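Phosphoglycerate dehydrogenase (Lactobacillus plantarum, PDB 3EVT) probably oxidises 3-phosphoglycerate to 3-phosphohydroxypyruvate with NAD. Local coordinates at residues L189-L201 / Q216-P230. Residues are numbered along the deposited sequence; the frame is centred on the assembly and turned at random.
Sequences LATANFIVNALPL and QTKQQPMLINIGRGP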
loop_
_atom_site.group_PDB
_atom_site.type_symbol
_atom_site.label_atom_id
_atom_site.label_comp_id
_atom_site.label_asym_id
_atom_site.label_seq_id
_atom_site.Cartn_x
_atom_site.Cartn_y
_atom_site.Cartn_z
ATOM N N LEU A 189 6.481 -19.045 11.424
ATOM C CA LEU A 189 7.915 -18.709 11.343
ATOM C C LEU A 189 8.678 -19.381 10.214
ATOM O O LEU A 189 9.652 -18.805 9.717
ATOM C CB LEU A 189 8.646 -19.061 12.649
ATOM C CG LEU A 189 8.284 -18.179 13.817
ATOM C CD1 LEU A 189 8.582 -18.905 15.120
ATOM C CD2 LEU A 189 8.998 -16.806 13.700
ATOM N N ALA A 190 8.304 -20.621 9.868
ATOM C CA ALA A 190 8.944 -21.332 8.736
ATOM C C ALA A 190 8.566 -20.750 7.359
ATOM O O ALA A 190 9.405 -20.670 6.461
ATOM C CB ALA A 190 8.669 -22.869 8.793
ATOM N N THR A 191 7.320 -20.338 7.183
ATOM C CA THR A 191 6.917 -19.755 5.887
ATOM C C THR A 191 6.955 -18.196 5.772
ATOM O O THR A 191 6.757 -17.657 4.677
ATOM C CB THR A 191 5.526 -20.233 5.525
ATOM O OG1 THR A 191 4.636 -19.819 6.561
ATOM C CG2 THR A 191 5.488 -21.795 5.450
ATOM N N ALA A 192 7.198 -17.468 6.876
ATOM C CA ALA A 192 7.286 -15.979 6.834
ATOM C C ALA A 192 8.309 -15.360 5.878
ATOM O O ALA A 192 9.494 -15.682 5.924
ATOM C CB ALA A 192 7.471 -15.392 8.245
ATOM N N ASN A 193 7.868 -14.444 5.019
ATOM C CA ASN A 193 8.852 -13.606 4.372
ATOM C C ASN A 193 9.223 -12.351 5.224
ATOM O O ASN A 193 10.361 -11.869 5.168
ATOM C CB ASN A 193 8.432 -13.264 2.936
ATOM C CG ASN A 193 8.035 -14.512 2.153
ATOM O OD1 ASN A 193 6.847 -14.865 2.029
ATOM N ND2 ASN A 193 9.030 -15.227 1.694
ATOM N N PHE A 194 8.291 -11.875 6.057
ATOM C CA PHE A 194 8.550 -10.678 6.904
ATOM C C PHE A 194 7.939 -10.932 8.272
ATOM O O PHE A 194 6.798 -11.453 8.399
ATOM C CB PHE A 194 7.883 -9.410 6.298
ATOM C CG PHE A 194 8.282 -9.135 4.865
ATOM C CD1 PHE A 194 9.326 -8.243 4.566
ATOM C CD2 PHE A 194 7.638 -9.772 3.831
ATOM C CE1 PHE A 194 9.697 -8.002 3.289
ATOM C CE2 PHE A 194 8.012 -9.527 2.527
ATOM C CZ PHE A 194 9.053 -8.661 2.251
ATOM N N ILE A 195 8.717 -10.603 9.282
ATOM C CA ILE A 195 8.279 -10.714 10.662
ATOM C C ILE A 195 8.298 -9.328 11.304
ATOM O O ILE A 195 9.303 -8.658 11.325
ATOM C CB ILE A 195 9.191 -11.639 11.469
ATOM C CG1 ILE A 195 9.171 -13.060 10.855
ATOM C CG2 ILE A 195 8.810 -11.570 12.954
ATOM C CD1 ILE A 195 10.251 -14.045 11.383
ATOM N N VAL A 196 7.152 -8.916 11.809
ATOM C CA VAL A 196 7.005 -7.629 12.404
ATOM C C VAL A 196 6.696 -7.787 13.893
ATOM O O VAL A 196 5.741 -8.447 14.275
ATOM C CB VAL A 196 5.919 -6.774 11.642
ATOM C CG1 VAL A 196 5.652 -5.419 12.370
ATOM C CG2 VAL A 196 6.399 -6.532 10.119
ATOM N N ASN A 197 7.532 -7.184 14.731
ATOM C CA ASN A 197 7.191 -7.067 16.136
ATOM C C ASN A 197 6.451 -5.774 16.421
ATOM O O ASN A 197 7.005 -4.732 16.217
ATOM C CB ASN A 197 8.418 -7.074 17.037
ATOM C CG ASN A 197 8.013 -6.933 18.495
ATOM O OD1 ASN A 197 7.064 -7.585 18.901
ATOM N ND2 ASN A 197 8.630 -6.020 19.242
ATOM N N ALA A 198 5.213 -5.862 16.912
ATOM C CA ALA A 198 4.485 -4.699 17.377
ATOM C C ALA A 198 3.965 -4.946 18.808
ATOM O O ALA A 198 2.944 -4.406 19.211
ATOM C CB ALA A 198 3.292 -4.398 16.409
ATOM N N LEU A 199 4.626 -5.792 19.586
ATOM C CA LEU A 199 4.151 -6.091 20.951
ATOM C C LEU A 199 4.535 -5.047 21.989
ATOM O O LEU A 199 5.537 -4.311 21.826
ATOM C CB LEU A 199 4.740 -7.399 21.429
ATOM C CG LEU A 199 4.316 -8.614 20.653
ATOM C CD1 LEU A 199 5.321 -9.759 20.933
ATOM C CD2 LEU A 199 2.905 -8.994 21.012
ATOM N N PRO A 200 3.779 -5.032 23.104
ATOM C CA PRO A 200 4.246 -4.329 24.278
ATOM C C PRO A 200 5.342 -5.155 24.971
ATOM O O PRO A 200 5.406 -6.413 24.817
ATOM C CB PRO A 200 2.990 -4.275 25.157
ATOM C CG PRO A 200 2.365 -5.606 24.916
ATOM C CD PRO A 200 2.555 -5.817 23.399
ATOM N N LEU A 201 6.212 -4.459 25.710
ATOM C CA LEU A 201 7.176 -5.154 26.559
ATOM C C LEU A 201 6.523 -5.737 27.801
ATOM O O LEU A 201 5.860 -5.020 28.566
ATOM C CB LEU A 201 8.308 -4.244 27.010
ATOM C CG LEU A 201 9.640 -4.845 27.504
ATOM C CD1 LEU A 201 10.093 -6.119 26.815
ATOM C CD2 LEU A 201 10.696 -3.764 27.336
ATOM N N GLN A 216 14.051 -21.033 13.852
ATOM C CA GLN A 216 12.850 -21.645 13.299
ATOM C C GLN A 216 12.415 -21.102 11.913
ATOM O O GLN A 216 11.464 -21.624 11.336
ATOM C CB GLN A 216 11.664 -21.499 14.263
ATOM C CG GLN A 216 11.808 -22.240 15.575
ATOM C CD GLN A 216 10.750 -21.793 16.567
ATOM O OE1 GLN A 216 9.695 -22.417 16.706
ATOM N NE2 GLN A 216 11.004 -20.695 17.232
ATOM N N THR A 217 13.106 -20.088 11.384
ATOM C CA THR A 217 12.689 -19.453 10.133
ATOM C C THR A 217 13.319 -20.227 9.005
ATOM O O THR A 217 14.459 -20.671 9.145
ATOM C CB THR A 217 13.133 -17.951 9.995
ATOM O OG1 THR A 217 14.559 -17.844 9.828
ATOM C CG2 THR A 217 12.677 -17.103 11.143
ATOM N N LYS A 218 12.631 -20.338 7.879
ATOM C CA LYS A 218 13.238 -21.001 6.737
ATOM C C LYS A 218 13.285 -20.171 5.419
ATOM O O LYS A 218 13.890 -20.598 4.440
ATOM C CB LYS A 218 12.536 -22.349 6.540
ATOM C CG LYS A 218 12.363 -23.125 7.842
ATOM C CD LYS A 218 13.469 -24.180 8.021
ATOM C CE LYS A 218 13.440 -24.840 9.443
ATOM N NZ LYS A 218 14.331 -24.114 10.446
ATOM N N GLN A 219 12.645 -19.000 5.368
ATOM C CA GLN A 219 12.637 -18.261 4.087
ATOM C C GLN A 219 13.619 -17.111 4.093
ATOM O O GLN A 219 13.565 -16.251 3.232
ATOM C CB GLN A 219 11.268 -17.682 3.775
ATOM C CG GLN A 219 10.132 -18.667 3.876
ATOM C CD GLN A 219 10.400 -19.909 3.058
ATOM O OE1 GLN A 219 10.956 -19.828 1.958
ATOM N NE2 GLN A 219 10.037 -21.072 3.605
ATOM N N GLN A 220 14.519 -17.102 5.066
ATOM C CA GLN A 220 15.418 -15.972 5.313
ATOM C C GLN A 220 14.653 -14.624 5.329
ATOM O O GLN A 220 14.908 -13.710 4.497
ATOM C CB GLN A 220 16.588 -15.975 4.350
ATOM C CG GLN A 220 17.177 -17.380 4.125
ATOM C CD GLN A 220 18.429 -17.402 3.205
ATOM O OE1 GLN A 220 18.782 -16.418 2.557
ATOM N NE2 GLN A 220 19.100 -18.546 3.175
ATOM N N PRO A 221 13.725 -14.490 6.295
ATOM C CA PRO A 221 12.813 -13.325 6.277
ATOM C C PRO A 221 13.477 -12.012 6.725
ATOM O O PRO A 221 14.605 -11.994 7.202
ATOM C CB PRO A 221 11.716 -13.727 7.265
ATOM C CG PRO A 221 12.529 -14.490 8.326
ATOM C CD PRO A 221 13.594 -15.283 7.523
ATOM N N MET A 222 12.768 -10.905 6.527
ATOM C CA MET A 222 13.221 -9.611 6.998
ATOM C C MET A 222 12.554 -9.362 8.392
ATOM O O MET A 222 11.356 -9.641 8.588
ATOM C CB MET A 222 12.841 -8.538 5.955
ATOM C CG MET A 222 13.116 -7.066 6.359
ATOM S SD MET A 222 12.661 -5.834 5.107
ATOM C CE MET A 222 13.290 -4.416 6.005
ATOM N N LEU A 223 13.328 -8.876 9.364
ATOM C CA LEU A 223 12.769 -8.644 10.690
ATOM C C LEU A 223 12.535 -7.167 10.883
ATOM O O LEU A 223 13.432 -6.370 10.585
ATOM C CB LEU A 223 13.683 -9.171 11.809
ATOM C CG LEU A 223 13.180 -8.796 13.226
ATOM C CD1 LEU A 223 11.958 -9.666 13.626
ATOM C CD2 LEU A 223 14.303 -8.995 14.214
ATOM N N ILE A 224 11.345 -6.789 11.369
ATOM C CA ILE A 224 11.075 -5.379 11.595
ATOM C C ILE A 224 10.599 -5.157 13.003
ATOM O O ILE A 224 9.644 -5.789 13.425
ATOM C CB ILE A 224 10.037 -4.816 10.590
ATOM C CG1 ILE A 224 10.576 -4.950 9.143
ATOM C CG2 ILE A 224 9.730 -3.329 10.949
ATOM C CD1 ILE A 224 9.578 -5.283 8.164
ATOM N N ASN A 225 11.226 -4.236 13.730
ATOM C CA ASN A 225 10.827 -3.991 15.125
ATOM C C ASN A 225 10.249 -2.608 15.323
ATOM O O ASN A 225 10.947 -1.603 15.244
ATOM C CB ASN A 225 11.997 -4.190 16.129
ATOM C CG ASN A 225 11.497 -4.254 17.563
ATOM O OD1 ASN A 225 10.282 -4.237 17.797
ATOM N ND2 ASN A 225 12.412 -4.344 18.523
ATOM N N ILE A 226 8.960 -2.550 15.595
ATOM C CA ILE A 226 8.317 -1.289 15.907
ATOM C C ILE A 226 7.632 -1.513 17.257
ATOM O O ILE A 226 6.682 -0.842 17.592
ATOM C CB ILE A 226 7.277 -0.894 14.834
ATOM C CG1 ILE A 226 6.402 -2.098 14.473
ATOM C CG2 ILE A 226 7.951 -0.324 13.574
ATOM C CD1 ILE A 226 5.020 -1.735 14.025
ATOM N N GLY A 227 8.100 -2.497 18.022
ATOM C CA GLY A 227 7.553 -2.759 19.362
ATOM C C GLY A 227 8.440 -1.963 20.285
ATOM O O GLY A 227 8.421 -0.729 20.219
ATOM N N ARG A 228 9.233 -2.659 21.109
ATOM C CA ARG A 228 10.210 -2.033 22.012
ATOM C C ARG A 228 11.567 -2.637 21.799
ATOM O O ARG A 228 11.697 -3.789 21.392
ATOM C CB ARG A 228 9.841 -2.281 23.474
ATOM C CG ARG A 228 8.384 -2.397 23.706
ATOM C CD ARG A 228 7.903 -1.202 24.472
ATOM N NE ARG A 228 8.017 -0.025 23.643
ATOM C CZ ARG A 228 8.674 1.079 23.982
ATOM N NH1 ARG A 228 9.274 1.175 25.169
ATOM N NH2 ARG A 228 8.715 2.096 23.125
ATOM N N GLY A 229 12.603 -1.861 22.068
ATOM C CA GLY A 229 13.963 -2.317 21.845
ATOM C C GLY A 229 14.288 -3.709 22.355
ATOM O O GLY A 229 14.686 -4.576 21.575
ATOM N N PRO A 230 14.115 -3.934 23.676
ATOM C CA PRO A 230 14.508 -5.211 24.330
ATOM C C PRO A 230 13.718 -6.461 23.906
ATOM O O PRO A 230 13.945 -7.516 24.465
ATOM C CB PRO A 230 14.268 -4.950 25.833
ATOM C CG PRO A 230 14.064 -3.406 25.957
ATOM C CD PRO A 230 13.518 -2.965 24.627
HETATM O O HOH W 1 10.844 -17.789 7.425
HETATM O O HOH W 2 11.708 -14.470 2.769
HETATM O O HOH W 3 8.143 -5.326 22.125
#
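The amides of Asn197 and Asn225 lock together where two neighbouring parallel strands end. Asn197 ND2 gives a hydrogen to Asn225 OD1 over 2.8 Å; that oxygen lies nearly in the amide plane of Asn197, whereas ND2 stands over one face of the Asn225 amide. Gly227 N reaches OD1 from the opposite face, closing an Asx turn. Two donors thus grip one oxygen, and Asn225 ND2, bonded to Arg228 O, helps fix the amide's rotation. Asn197 repeats the theme: with CG anti to the backbone N (chi1 179°), its OD1 accepts from Leu199 N, a second Asx turn, while water 3 links ND2 to Leu199 O and Arg228 N. Where the pairing opens, the Phe194 ring meets Met222 obliquely through CB, 3.8 Å from CD1; the extended Met222 chain brings SD to the ring edge, 5.3 Å from the centroid, a Met-aromatic contact.

Between these ends the axes of the short parallel strands come within 4.8 Å at 14°. Ile195 illustrates the pattern: its N binds Met222 O at 2.9 Å and its O receives Ile224 N at 2.8 Å. Its CG2 touches Leu223 CD1 and its CD1 meets the Pro221 ring, on the face shared with both asparagines; Val196 CG2 packs on Ile224 CD1 on the other. Before the strands, Gln219 NE2 holds Ala190 O (3.0 Å), and water 1 accepts from Gln219 N within bonding distance of Leu189 O and Ala192 O.

Strands 194-197 and 222-225, connected through helix 211-215, form a beta-alpha-beta unit of the Rossmann-type NAD-binding domain. Strands 139-143 and 248-251 flank the pair, and helix 93-110 packs on Phe194, Ile224 and Ile226.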